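Local structure of aminoglycoside 6-adenylyltransferase (Bacillus subtilis, 2PBE) at residues Asp11-Phe16 with Glu65-Arg70; Leu18-Ile23 with Glu55-Asn60; Tyr45-Phe50 with Asn100-Thr105; Ile71-Pro76 with Tyr92-Glu97. The protein confers streptomycin resistance by transferring an adenylyl group from ATP, or a guanylyl group from GTP, to O-6 of the drug, and also adenylylates streptidine. One frame throughout, in Å; residues are numbered along the deposited sequence.

Contact 1 (Asp11-Phe16 with Glu65-Arg70); sequences DIFLDF and EIFGKR
Phe16 holds CG anti to its backbone N (chi1 -179°), which sends its ring toward the loop 65-70, and Phe67, with CG anti to the carbonyl carbon, carries its own ring across to the helical segment 11-16. Phe67 enters the space between Phe13 and Phe16, one helical turn apart, and deals with each differently. To Phe16 it presents an edge: Phe67 CZ sits above one face, offset toward the rim, 3.9 Å from Phe16 CD2. This is an edge-to-face pair with the planes at 69° and the ring centroids 5.3 Å apart. With Phe13 the roles are reversed, since the Phe13 edge now points at the face of Phe67. That pair is offset edge-to-face, its planes at 74°, and Phe13 CD1 lies 3.8 Å from Phe67 CE1.

Ile12 meets the ring at its edge. Its CG2 branch reaches the rim of Phe67 in the plane of the ring, with CG2 3.5 Å from Phe67 CD1. Ile66 contributes twice: its CG2 lies over the centre of the Phe67 ring, on the face opposite Phe13, and its CD1 comes within 4.0 Å of Phe16 CD1. No hydrogen bond crosses the contact, so ring geometry and apolar packing carry it.

Beyond the two segments, Phe13 rests on Ile47 while Phe67 touches Tyr49 and Phe96; elsewhere on the helix, Asp11 and Asp15 form salt bridges to Arg219. The result is an aromatic cluster of Phe13, Phe16 and Phe67, where helix 6-19 and the loop before strand 70-74 meet over one face of the sheet of this alpha/beta nucleotidyltransferase fold.

Contact 2 (Leu18-Ile23 with Glu55-Asn60); sequences LNDERI and ESFKEN
A cation-pi stack joins the turn after helix 6-19 to the short helix 54-58: the guanidinium of Arg22 lies flat on the ring of Phe57. The two planes are only 19° apart, and Arg22 CZ stands 3.6 Å from the centroid of the Phe57 ring, over its face but displaced toward the rim. CB of Arg22 already lies against CE2 and CZ of Phe57; the bend at chi2 (113°) keeps CD on the ring as well, and the one at chi3 (114°) then lays the guanidinium over it.

The rim of the guanidinium is held by polar partners. Arg22 NH2 donates to Ser56 OG at 3.2 Å, close to the guanidinium plane, and NE of Arg22 adds a weak bond to the same oxygen. On the Asp20 side, Arg22 NH1 forms a salt bridge with Asp20 OD1 (2.9 Å); OD1 uses its syn lone pair and lies in the guanidinium plane. Bonds at two parts of its edge probably restrict rotation of the flat group over the ring. Ile23 adds its CG1, 4.1 Å from Phe57 CZ.

Asp20 to Ile23 form a type I beta turn leading from helix 6-19 into strand 23-28, and Lys129 bonds to the carbonyl of Asp20. Phe57 packs edge-to-face with Trp63 and touches Val51, while Ile23 lies against Phe16 and Ala17 of the helix and Tyr49 and Val51 of strand 45-51.

Contact 3 (Tyr45-Phe50 with Asn100-Thr105); sequences YDISYF and NKLDLT
Tyr45 to Tyr49 and Lys101 to Thr105 run side by side as parallel strands, tied by five backbone hydrogen bonds. Tyr45 N donates to Lys101 O (2.8 Å) and Tyr45 O accepts from Asp103 N (2.7 Å); Ile47 repeats this with Asp103 O and Thr105 N, and Tyr49 N ends on Thr105 O.

On one face the leucines do the touching. Leu104 CD1 sits over the Tyr49 ring, 3.8 Å from its centroid, in a CH-pi contact, while Leu102 CD1 meets Ile47 CG1 at 3.5 Å. CG of Leu104, anti to its backbone N (chi1 -177°), carries CD1 there. Asn100 OD1 meets the edge of the Tyr45 ring, 3.2 Å from Tyr45 CE2.

On the other face Asp46 and Asp103 lie side by side, pointing the same way, carboxylate planes nearly parallel. Asp44 and Asp46 form an Asp-x-Asp pattern and Asp103 stands on the adjacent strand, as in the metal-binding carboxylates of the nucleotidyltransferase family. Lys101 NZ bridges to Asp103 OD2 (2.7 Å) from above the carboxylate plane.

Farther out, Phe13 of helix 6-19 covers Ile47 and Leu102, its carbonyl bonding Tyr49 OH, and Asp98 and the Arg4 carbonyl hold Asn100 ND2.

Contact 4 (Ile71-Pro76 with Tyr92-Glu97); sequences IMMQKP and YIILFE
Backbone hydrogen bonds come first in this antiparallel pairing of Ile71-Pro76 with Tyr92-Glu97. Gln74 and Ile93 form a hydrogen-bonded pair: Gln74 N donates to Ile93 O at 2.9 Å, and Gln74 O accepts from Ile93 N at 2.8 Å. Toward the other end the register slips. Ile71 N donates to Leu95 O at 2.7 Å, whereas Leu95 N goes to Met72 O at 3.2 Å, which sets two residues against Leu95: a classic beta bulge. Met73 and Ile94 make the non-hydrogen-bonded pair in between.

Apolar contacts lie on both faces. Beside Met72 and Leu95, Ile71 CD1 packs 3.9 Å from Leu95 CD2, the two side chains crossing at a slant. At the far end Pro76 brings its CG against Ile93 CD1. On the opposite face Met73 and Ile94 run alongside each other, Met73 CG 4.0 Å from Ile94 CG1. Met73, like Met72 a selenomethionine, leaves CG anti to its backbone N (chi1 172°) and bends at its end, where SE is 4.2 Å from Tyr92 CD1.

An aliphatic-aromatic contact comes next: the methylenes of Lys75 run alongside Tyr92, with Lys75 CD 3.7 Å from Tyr92 CE1, while its NZ forms a salt bridge to Asp61. Tyr92 itself packs edge-to-face with Trp63 and Phe90.

With no salt bridge and no side-chain hydrogen bond across the pair, main-chain bonding and apolar packing join strand 70-74, outermost in the sheet within this chain, to strand 90-96; the charge of Lys75 is answered outside the pairing.

How the contacts relate
Contacts 3 and 4 belong to one sheet and have centres about 11 Å apart; Leu104 O and Tyr92 N, 2.9 Å apart, probably bond where strand 101-108 meets strand 90-96. Contact 1 lies on one face of that sheet, its centre also about 11 Å from that of contact 3, with Phe13 CZ 3.5 Å from Leu102 CD1. Contact 2 shares helix 6-19 with contact 1, and the two touch at Phe16 CE2 and Ile23 CD1, 3.5 Å apart. Lys69 O and Glu97 N, 3.0 Å apart, probably bond, joining contact 1 to contact 4. Contacts 1 and 2 pack on the sheet face away from Asp46 and Asp103, where the active site probably lies.

Contact 1 (Asp11-Phe16 with Glu65-Arg70)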
# COMPACT_ATOMS: atom_id res chain seq x y z
N ASP A 11 -0.91 -7.97 -7.88
CA ASP A 11 0.48 -7.54 -7.94
C ASP A 11 0.78 -7.10 -9.37
O ASP A 11 1.27 -6.00 -9.60
CB ASP A 11 1.44 -8.68 -7.56
CG ASP A 11 1.40 -9.02 -6.08
OD1 ASP A 11 1.34 -8.08 -5.25
OD2 ASP A 11 1.45 -10.23 -5.74
N ILE A 12 0.49 -7.96 -10.33
CA ILE A 12 0.74 -7.67 -11.73
C ILE A 12 0.14 -6.33 -12.16
O ILE A 12 0.84 -5.49 -12.74
CB ILE A 12 0.18 -8.81 -12.59
CG1 ILE A 12 0.90 -10.11 -12.22
CG2 ILE A 12 0.37 -8.52 -14.06
CD1 ILE A 12 0.35 -11.35 -12.86
N PHE A 13 -1.13 -6.11 -11.88
CA PHE A 13 -1.78 -4.88 -12.29
C PHE A 13 -1.19 -3.64 -11.61
O PHE A 13 -0.99 -2.61 -12.25
CB PHE A 13 -3.28 -4.93 -12.00
CG PHE A 13 -4.00 -6.11 -12.58
CD1 PHE A 13 -3.58 -6.70 -13.79
CD2 PHE A 13 -5.15 -6.61 -11.94
CE1 PHE A 13 -4.31 -7.79 -14.36
CE2 PHE A 13 -5.89 -7.69 -12.48
CZ PHE A 13 -5.48 -8.29 -13.70
N LEU A 14 -0.94 -3.76 -10.32
CA LEU A 14 -0.39 -2.66 -9.55
C LEU A 14 1.04 -2.38 -10.02
O LEU A 14 1.44 -1.23 -10.25
CB LEU A 14 -0.39 -3.04 -8.07
CG LEU A 14 -0.23 -2.06 -6.91
CD1 LEU A 14 1.21 -1.64 -6.75
CD2 LEU A 14 -1.15 -0.86 -7.14
N ASP A 15 1.80 -3.46 -10.20
CA ASP A 15 3.18 -3.35 -10.63
C ASP A 15 3.28 -2.72 -12.01
O ASP A 15 4.17 -1.90 -12.29
CB ASP A 15 3.82 -4.73 -10.66
CG ASP A 15 5.32 -4.66 -10.67
OD1 ASP A 15 5.88 -4.24 -9.64
OD2 ASP A 15 5.93 -5.03 -11.70
N PHE A 16 2.35 -3.09 -12.88
CA PHE A 16 2.34 -2.54 -14.22
C PHE A 16 2.19 -1.03 -14.17
O PHE A 16 3.02 -0.29 -14.73
CB PHE A 16 1.19 -3.11 -15.03
CG PHE A 16 1.15 -2.59 -16.43
CD1 PHE A 16 2.20 -2.90 -17.33
CD2 PHE A 16 0.10 -1.77 -16.85
CE1 PHE A 16 2.20 -2.38 -18.66
CE2 PHE A 16 0.08 -1.25 -18.18
CZ PHE A 16 1.13 -1.55 -19.08
N GLU A 65 0.66 -8.54 -23.43
CA GLU A 65 1.29 -9.84 -23.28
C GLU A 65 1.87 -10.02 -21.89
O GLU A 65 2.06 -11.16 -21.42
CB GLU A 65 2.40 -10.00 -24.33
CG GLU A 65 2.52 -11.39 -24.95
CD GLU A 65 1.27 -11.80 -25.72
OE1 GLU A 65 0.46 -12.59 -25.18
OE2 GLU A 65 1.10 -11.32 -26.87
N ILE A 66 2.12 -8.90 -21.22
CA ILE A 66 2.69 -8.91 -19.88
C ILE A 66 1.78 -9.55 -18.84
O ILE A 66 2.25 -10.09 -17.83
CB ILE A 66 3.06 -7.48 -19.42
CG1 ILE A 66 3.95 -7.55 -18.17
CG2 ILE A 66 1.78 -6.67 -19.16
CD1 ILE A 66 4.47 -6.21 -17.71
N PHE A 67 0.48 -9.50 -19.08
CA PHE A 67 -0.47 -10.06 -18.13
C PHE A 67 -0.61 -11.56 -18.26
O PHE A 67 -1.26 -12.20 -17.43
CB PHE A 67 -1.83 -9.39 -18.30
CG PHE A 67 -1.80 -7.90 -18.13
CD1 PHE A 67 -1.29 -7.33 -16.95
CD2 PHE A 67 -2.29 -7.06 -19.13
CE1 PHE A 67 -1.28 -5.91 -16.77
CE2 PHE A 67 -2.29 -5.65 -18.97
CZ PHE A 67 -1.78 -5.07 -17.78
N GLY A 68 -0.01 -12.13 -19.30
CA GLY A 68 -0.08 -13.57 -19.46
C GLY A 68 -0.85 -14.13 -20.64
O GLY A 68 -1.58 -13.42 -21.32
N LYS A 69 -0.67 -15.42 -20.89
CA LYS A 69 -1.35 -16.07 -21.99
C LYS A 69 -2.84 -16.10 -21.75
O LYS A 69 -3.31 -16.41 -20.65
CB LYS A 69 -0.80 -17.49 -22.18
CG LYS A 69 0.39 -17.63 -23.16
CD LYS A 69 1.48 -16.57 -22.98
CE LYS A 69 1.30 -15.37 -23.94
NZ LYS A 69 1.98 -14.17 -23.39
N ARG A 70 -3.59 -15.76 -22.80
CA ARG A 70 -5.04 -15.72 -22.71
C ARG A 70 -5.75 -16.64 -23.68
O ARG A 70 -5.19 -17.03 -24.71
CB ARG A 70 -5.54 -14.29 -22.91
CG ARG A 70 -4.85 -13.53 -24.02
CD ARG A 70 -5.35 -12.10 -24.13
NE ARG A 70 -4.31 -11.22 -24.65
CZ ARG A 70 -3.85 -11.24 -25.88
NH1 ARG A 70 -4.33 -12.11 -26.76
NH2 ARG A 70 -2.89 -10.41 -26.24

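Contact 2 (Leu18-Ile23 with Glu55-Asn60)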
# COMPACT_ATOMS: atom_id res chain seq x y z
N LEU A 18 2.62 1.09 -11.73
CA LEU A 18 3.76 1.73 -11.08
C LEU A 18 4.88 2.10 -12.03
O LEU A 18 5.45 3.19 -11.93
CB LEU A 18 4.34 0.82 -9.99
CG LEU A 18 3.67 0.74 -8.61
CD1 LEU A 18 4.32 -0.36 -7.78
CD2 LEU A 18 3.80 2.07 -7.91
N ASN A 19 5.20 1.19 -12.94
CA ASN A 19 6.29 1.43 -13.87
C ASN A 19 5.93 2.17 -15.13
O ASN A 19 6.81 2.66 -15.82
CB ASN A 19 6.95 0.11 -14.24
CG ASN A 19 7.43 -0.65 -13.04
OD1 ASN A 19 8.00 -0.06 -12.12
ND2 ASN A 19 7.23 -1.95 -13.04
N ASP A 20 4.64 2.26 -15.43
CA ASP A 20 4.24 2.96 -16.64
C ASP A 20 3.93 4.43 -16.41
O ASP A 20 3.02 4.79 -15.66
CB ASP A 20 3.06 2.26 -17.30
CG ASP A 20 3.00 2.52 -18.78
OD1 ASP A 20 3.03 1.57 -19.58
OD2 ASP A 20 2.95 3.71 -19.13
N GLU A 21 4.71 5.27 -17.08
CA GLU A 21 4.61 6.72 -16.99
C GLU A 21 3.30 7.32 -17.49
O GLU A 21 2.96 8.44 -17.11
CB GLU A 21 5.80 7.38 -17.69
CG GLU A 21 7.11 7.25 -16.89
CD GLU A 21 8.26 8.10 -17.42
OE1 GLU A 21 8.01 9.28 -17.75
OE2 GLU A 21 9.41 7.60 -17.49
N ARG A 22 2.56 6.61 -18.34
CA ARG A 22 1.29 7.16 -18.82
C ARG A 22 0.21 6.93 -17.77
O ARG A 22 -0.78 7.67 -17.71
CB ARG A 22 0.84 6.51 -20.14
CG ARG A 22 1.84 6.51 -21.27
CD ARG A 22 2.27 5.08 -21.54
NE ARG A 22 1.86 4.57 -22.84
CZ ARG A 22 1.89 3.29 -23.18
NH1 ARG A 22 2.31 2.37 -22.31
NH2 ARG A 22 1.54 2.92 -24.41
N ILE A 23 0.37 5.90 -16.93
CA ILE A 23 -0.63 5.62 -15.92
C ILE A 23 -0.40 6.47 -14.68
O ILE A 23 0.61 6.35 -14.00
CB ILE A 23 -0.64 4.13 -15.53
CG1 ILE A 23 -0.86 3.28 -16.79
CG2 ILE A 23 -1.79 3.85 -14.57
CD1 ILE A 23 -0.71 1.80 -16.55
N GLU A 55 -4.59 6.97 -26.79
CA GLU A 55 -4.22 6.46 -28.12
C GLU A 55 -2.88 5.68 -28.13
O GLU A 55 -2.67 4.79 -28.97
CB GLU A 55 -4.12 7.62 -29.12
CG GLU A 55 -5.45 8.32 -29.41
CD GLU A 55 -6.54 7.34 -29.90
OE1 GLU A 55 -7.61 7.27 -29.26
OE2 GLU A 55 -6.33 6.66 -30.94
N SER A 56 -2.00 6.05 -27.20
CA SER A 56 -0.69 5.42 -27.07
C SER A 56 -0.84 3.92 -26.86
O SER A 56 -0.16 3.10 -27.49
CB SER A 56 0.05 6.03 -25.87
OG SER A 56 1.43 5.71 -25.92
N PHE A 57 -1.76 3.57 -25.98
CA PHE A 57 -2.01 2.18 -25.68
C PHE A 57 -2.65 1.50 -26.87
O PHE A 57 -2.44 0.32 -27.10
CB PHE A 57 -2.91 2.09 -24.45
CG PHE A 57 -2.23 2.50 -23.18
CD1 PHE A 57 -1.44 1.57 -22.48
CD2 PHE A 57 -2.33 3.82 -22.71
CE1 PHE A 57 -0.73 1.96 -21.31
CE2 PHE A 57 -1.63 4.22 -21.55
CZ PHE A 57 -0.82 3.30 -20.84
N LYS A 58 -3.43 2.26 -27.63
CA LYS A 58 -4.12 1.74 -28.80
C LYS A 58 -3.24 1.44 -30.01
O LYS A 58 -3.73 0.86 -30.97
CB LYS A 58 -5.26 2.68 -29.21
CG LYS A 58 -6.33 2.84 -28.15
CD LYS A 58 -7.72 3.00 -28.74
CE LYS A 58 -7.89 4.28 -29.52
NZ LYS A 58 -9.16 4.33 -30.31
N GLU A 59 -1.97 1.84 -29.99
CA GLU A 59 -1.07 1.57 -31.12
C GLU A 59 -1.18 0.09 -31.53
O GLU A 59 -1.36 -0.23 -32.71
CB GLU A 59 0.39 1.91 -30.75
CG GLU A 59 1.02 2.95 -31.67
CD GLU A 59 1.29 4.29 -30.97
OE1 GLU A 59 2.33 4.41 -30.27
OE2 GLU A 59 0.44 5.21 -31.11
N ASN A 60 -1.08 -0.81 -30.55
CA ASN A 60 -1.23 -2.25 -30.78
C ASN A 60 -1.42 -2.98 -29.46
O ASN A 60 -1.49 -2.36 -28.41
CB ASN A 60 -0.02 -2.82 -31.55
CG ASN A 60 1.25 -2.76 -30.76
OD1 ASN A 60 1.78 -1.68 -30.49
ND2 ASN A 60 1.76 -3.93 -30.38

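Contact 3 (Tyr45-Phe50 with Asn100-Thr105)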
# COMPACT_ATOMS: atom_id res chain seq x y z
N TYR A 45 -11.64 -9.53 -12.27
CA TYR A 45 -10.97 -8.30 -11.90
C TYR A 45 -11.44 -7.10 -12.70
O TYR A 45 -11.51 -7.12 -13.93
CB TYR A 45 -9.47 -8.48 -12.05
CG TYR A 45 -8.96 -9.58 -11.15
CD1 TYR A 45 -8.75 -9.34 -9.77
CD2 TYR A 45 -8.74 -10.89 -11.66
CE1 TYR A 45 -8.31 -10.39 -8.90
CE2 TYR A 45 -8.32 -11.96 -10.79
CZ TYR A 45 -8.10 -11.69 -9.41
OH TYR A 45 -7.71 -12.71 -8.55
N ASP A 46 -11.79 -6.06 -11.96
CA ASP A 46 -12.26 -4.80 -12.54
C ASP A 46 -11.28 -3.70 -12.25
O ASP A 46 -11.26 -3.15 -11.16
CB ASP A 46 -13.61 -4.41 -11.96
CG ASP A 46 -14.76 -4.71 -12.91
OD1 ASP A 46 -14.97 -3.89 -13.84
OD2 ASP A 46 -15.44 -5.76 -12.73
N ILE A 47 -10.44 -3.40 -13.22
CA ILE A 47 -9.41 -2.40 -13.07
C ILE A 47 -9.58 -1.24 -14.02
O ILE A 47 -10.07 -1.41 -15.14
CB ILE A 47 -8.04 -3.04 -13.34
CG1 ILE A 47 -7.91 -4.34 -12.55
CG2 ILE A 47 -6.92 -2.06 -12.99
CD1 ILE A 47 -7.97 -4.19 -11.03
N SER A 48 -9.19 -0.05 -13.58
CA SER A 48 -9.26 1.15 -14.40
C SER A 48 -7.96 1.92 -14.26
O SER A 48 -7.54 2.25 -13.14
CB SER A 48 -10.41 2.07 -13.95
OG SER A 48 -11.67 1.50 -14.19
N TYR A 49 -7.32 2.21 -15.39
CA TYR A 49 -6.09 2.99 -15.40
C TYR A 49 -6.38 4.35 -16.00
O TYR A 49 -6.83 4.45 -17.14
CB TYR A 49 -5.01 2.34 -16.28
CG TYR A 49 -4.43 1.01 -15.83
CD1 TYR A 49 -4.21 0.74 -14.45
CD2 TYR A 49 -3.99 0.06 -16.79
CE1 TYR A 49 -3.54 -0.45 -14.05
CE2 TYR A 49 -3.32 -1.13 -16.40
CZ TYR A 49 -3.09 -1.38 -15.02
OH TYR A 49 -2.41 -2.53 -14.64
N PHE A 50 -6.13 5.41 -15.24
CA PHE A 50 -6.34 6.76 -15.76
C PHE A 50 -5.00 7.12 -16.35
O PHE A 50 -4.00 7.16 -15.62
CB PHE A 50 -6.74 7.72 -14.64
CG PHE A 50 -8.13 7.51 -14.16
CD1 PHE A 50 -9.16 8.34 -14.60
CD2 PHE A 50 -8.43 6.43 -13.32
CE1 PHE A 50 -10.51 8.09 -14.22
CE2 PHE A 50 -9.77 6.16 -12.92
CZ PHE A 50 -10.82 7.00 -13.38
N ASN A 100 -8.34 -16.80 -14.90
CA ASN A 100 -8.79 -15.49 -14.46
C ASN A 100 -9.38 -14.62 -15.56
O ASN A 100 -9.04 -14.75 -16.74
CB ASN A 100 -7.66 -14.77 -13.72
CG ASN A 100 -7.52 -15.26 -12.28
OD1 ASN A 100 -8.42 -15.09 -11.47
ND2 ASN A 100 -6.39 -15.86 -11.97
N LYS A 101 -10.29 -13.75 -15.16
CA LYS A 101 -10.94 -12.85 -16.08
C LYS A 101 -10.69 -11.43 -15.63
O LYS A 101 -10.83 -11.10 -14.45
CB LYS A 101 -12.44 -13.11 -16.12
CG LYS A 101 -13.04 -12.98 -17.52
CD LYS A 101 -13.38 -11.56 -17.89
CE LYS A 101 -14.70 -11.13 -17.25
NZ LYS A 101 -15.20 -9.83 -17.80
N LEU A 102 -10.30 -10.58 -16.56
CA LEU A 102 -10.03 -9.19 -16.23
C LEU A 102 -10.88 -8.30 -17.11
O LEU A 102 -11.22 -8.66 -18.24
CB LEU A 102 -8.54 -8.87 -16.43
CG LEU A 102 -8.17 -7.38 -16.39
CD1 LEU A 102 -8.34 -6.82 -14.99
CD2 LEU A 102 -6.77 -7.20 -16.87
N ASP A 103 -11.21 -7.14 -16.57
CA ASP A 103 -11.97 -6.12 -17.27
C ASP A 103 -11.16 -4.84 -17.00
O ASP A 103 -11.21 -4.29 -15.91
CB ASP A 103 -13.36 -6.00 -16.69
CG ASP A 103 -14.44 -6.14 -17.74
OD1 ASP A 103 -14.45 -5.30 -18.68
OD2 ASP A 103 -15.26 -7.10 -17.64
N LEU A 104 -10.40 -4.40 -17.98
CA LEU A 104 -9.55 -3.21 -17.84
C LEU A 104 -10.04 -2.03 -18.66
O LEU A 104 -10.22 -2.15 -19.86
CB LEU A 104 -8.12 -3.56 -18.27
CG LEU A 104 -7.03 -2.50 -18.15
CD1 LEU A 104 -6.66 -2.32 -16.68
CD2 LEU A 104 -5.82 -2.96 -18.92
N THR A 105 -10.24 -0.89 -18.01
CA THR A 105 -10.69 0.29 -18.73
C THR A 105 -9.61 1.34 -18.70
O THR A 105 -8.94 1.51 -17.68
CB THR A 105 -11.96 0.88 -18.11
OG1 THR A 105 -12.98 -0.12 -18.04
CG2 THR A 105 -12.48 2.05 -18.93
O HOH W 1 -12.70 -1.75 -15.97

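Contact 4 (Ile71-Pro76 with Tyr92-Glu97)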
# COMPACT_ATOMS: atom_id res chain seq x y z
N ILE A 71 -6.98 -16.99 -23.32
CA ILE A 71 -7.83 -17.84 -24.14
C ILE A 71 -8.40 -16.96 -25.26
O ILE A 71 -8.44 -17.36 -26.41
CB ILE A 71 -8.97 -18.45 -23.27
CG1 ILE A 71 -8.35 -19.40 -22.25
CG2 ILE A 71 -10.00 -19.14 -24.15
CD1 ILE A 71 -9.29 -19.90 -21.19
N MSE A 72 -8.84 -15.75 -24.92
CA MSE A 72 -9.35 -14.82 -25.92
C MSE A 72 -9.51 -13.43 -25.33
O MSE A 72 -9.33 -13.24 -24.12
CB MSE A 72 -10.68 -15.28 -26.49
CG MSE A 72 -11.82 -15.08 -25.54
SE MSE A 72 -13.55 -15.53 -26.26
CE MSE A 72 -14.38 -16.04 -24.64
N MSE A 73 -9.89 -12.47 -26.16
CA MSE A 73 -10.05 -11.11 -25.70
C MSE A 73 -11.07 -10.34 -26.52
O MSE A 73 -11.26 -10.62 -27.70
CB MSE A 73 -8.69 -10.43 -25.77
CG MSE A 73 -8.68 -8.95 -25.50
SE MSE A 73 -6.89 -8.27 -25.80
CE MSE A 73 -7.02 -7.73 -27.66
N GLN A 74 -11.71 -9.35 -25.88
CA GLN A 74 -12.69 -8.51 -26.56
C GLN A 74 -12.36 -7.04 -26.31
O GLN A 74 -12.02 -6.66 -25.18
CB GLN A 74 -14.11 -8.84 -26.06
CG GLN A 74 -15.21 -7.97 -26.69
CD GLN A 74 -16.62 -8.40 -26.27
OE1 GLN A 74 -17.04 -9.54 -26.52
NE2 GLN A 74 -17.35 -7.48 -25.62
N LYS A 75 -12.44 -6.23 -27.36
CA LYS A 75 -12.19 -4.79 -27.24
C LYS A 75 -13.51 -4.14 -27.67
O LYS A 75 -13.72 -3.86 -28.85
CB LYS A 75 -11.02 -4.36 -28.13
CG LYS A 75 -9.70 -4.99 -27.73
CD LYS A 75 -8.50 -4.44 -28.50
CE LYS A 75 -8.38 -5.00 -29.90
NZ LYS A 75 -7.35 -4.27 -30.71
N PRO A 76 -14.42 -3.90 -26.70
CA PRO A 76 -15.74 -3.31 -26.89
C PRO A 76 -15.84 -1.98 -27.64
O PRO A 76 -16.88 -1.70 -28.25
CB PRO A 76 -16.27 -3.18 -25.46
CG PRO A 76 -15.62 -4.30 -24.76
CD PRO A 76 -14.21 -4.18 -25.26
N TYR A 92 -10.74 -3.56 -22.33
CA TYR A 92 -10.36 -4.87 -22.80
C TYR A 92 -11.02 -5.87 -21.88
O TYR A 92 -11.07 -5.65 -20.68
CB TYR A 92 -8.85 -5.05 -22.71
CG TYR A 92 -8.04 -4.00 -23.44
CD1 TYR A 92 -7.60 -4.23 -24.77
CD2 TYR A 92 -7.70 -2.77 -22.82
CE1 TYR A 92 -6.82 -3.26 -25.47
CE2 TYR A 92 -6.94 -1.77 -23.50
CZ TYR A 92 -6.50 -2.03 -24.83
OH TYR A 92 -5.75 -1.10 -25.51
N ILE A 93 -11.55 -6.96 -22.43
CA ILE A 93 -12.12 -7.98 -21.56
C ILE A 93 -11.25 -9.17 -21.92
O ILE A 93 -11.24 -9.60 -23.08
CB ILE A 93 -13.62 -8.30 -21.86
CG1 ILE A 93 -14.51 -7.17 -21.35
CG2 ILE A 93 -14.04 -9.58 -21.13
CD1 ILE A 93 -14.40 -5.90 -22.10
N ILE A 94 -10.51 -9.68 -20.95
CA ILE A 94 -9.62 -10.80 -21.19
C ILE A 94 -9.99 -12.03 -20.37
O ILE A 94 -10.35 -11.93 -19.19
CB ILE A 94 -8.15 -10.42 -20.85
CG1 ILE A 94 -7.75 -9.16 -21.60
CG2 ILE A 94 -7.19 -11.55 -21.26
CD1 ILE A 94 -6.43 -8.56 -21.14
N LEU A 95 -9.91 -13.18 -21.02
CA LEU A 95 -10.16 -14.44 -20.36
C LEU A 95 -8.80 -15.12 -20.35
O LEU A 95 -8.34 -15.60 -21.38
CB LEU A 95 -11.18 -15.29 -21.12
CG LEU A 95 -11.46 -16.62 -20.39
CD1 LEU A 95 -12.11 -16.35 -19.06
CD2 LEU A 95 -12.32 -17.52 -21.24
N PHE A 96 -8.16 -15.16 -19.19
CA PHE A 96 -6.83 -15.76 -19.08
C PHE A 96 -6.80 -17.28 -19.11
O PHE A 96 -7.76 -17.95 -18.73
CB PHE A 96 -6.14 -15.25 -17.81
CG PHE A 96 -5.77 -13.79 -17.86
CD1 PHE A 96 -4.69 -13.37 -18.66
CD2 PHE A 96 -6.53 -12.83 -17.17
CE1 PHE A 96 -4.35 -11.98 -18.76
CE2 PHE A 96 -6.21 -11.45 -17.25
CZ PHE A 96 -5.11 -11.02 -18.06
N GLU A 97 -5.68 -17.82 -19.57
CA GLU A 97 -5.51 -19.26 -19.63
C GLU A 97 -5.61 -19.90 -18.26
O GLU A 97 -6.17 -20.98 -18.12
CB GLU A 97 -4.17 -19.63 -20.26
CG GLU A 97 -4.23 -19.85 -21.75
CD GLU A 97 -2.90 -20.31 -22.31
OE1 GLU A 97 -2.27 -21.21 -21.70
OE2 GLU A 97 -2.46 -19.76 -23.35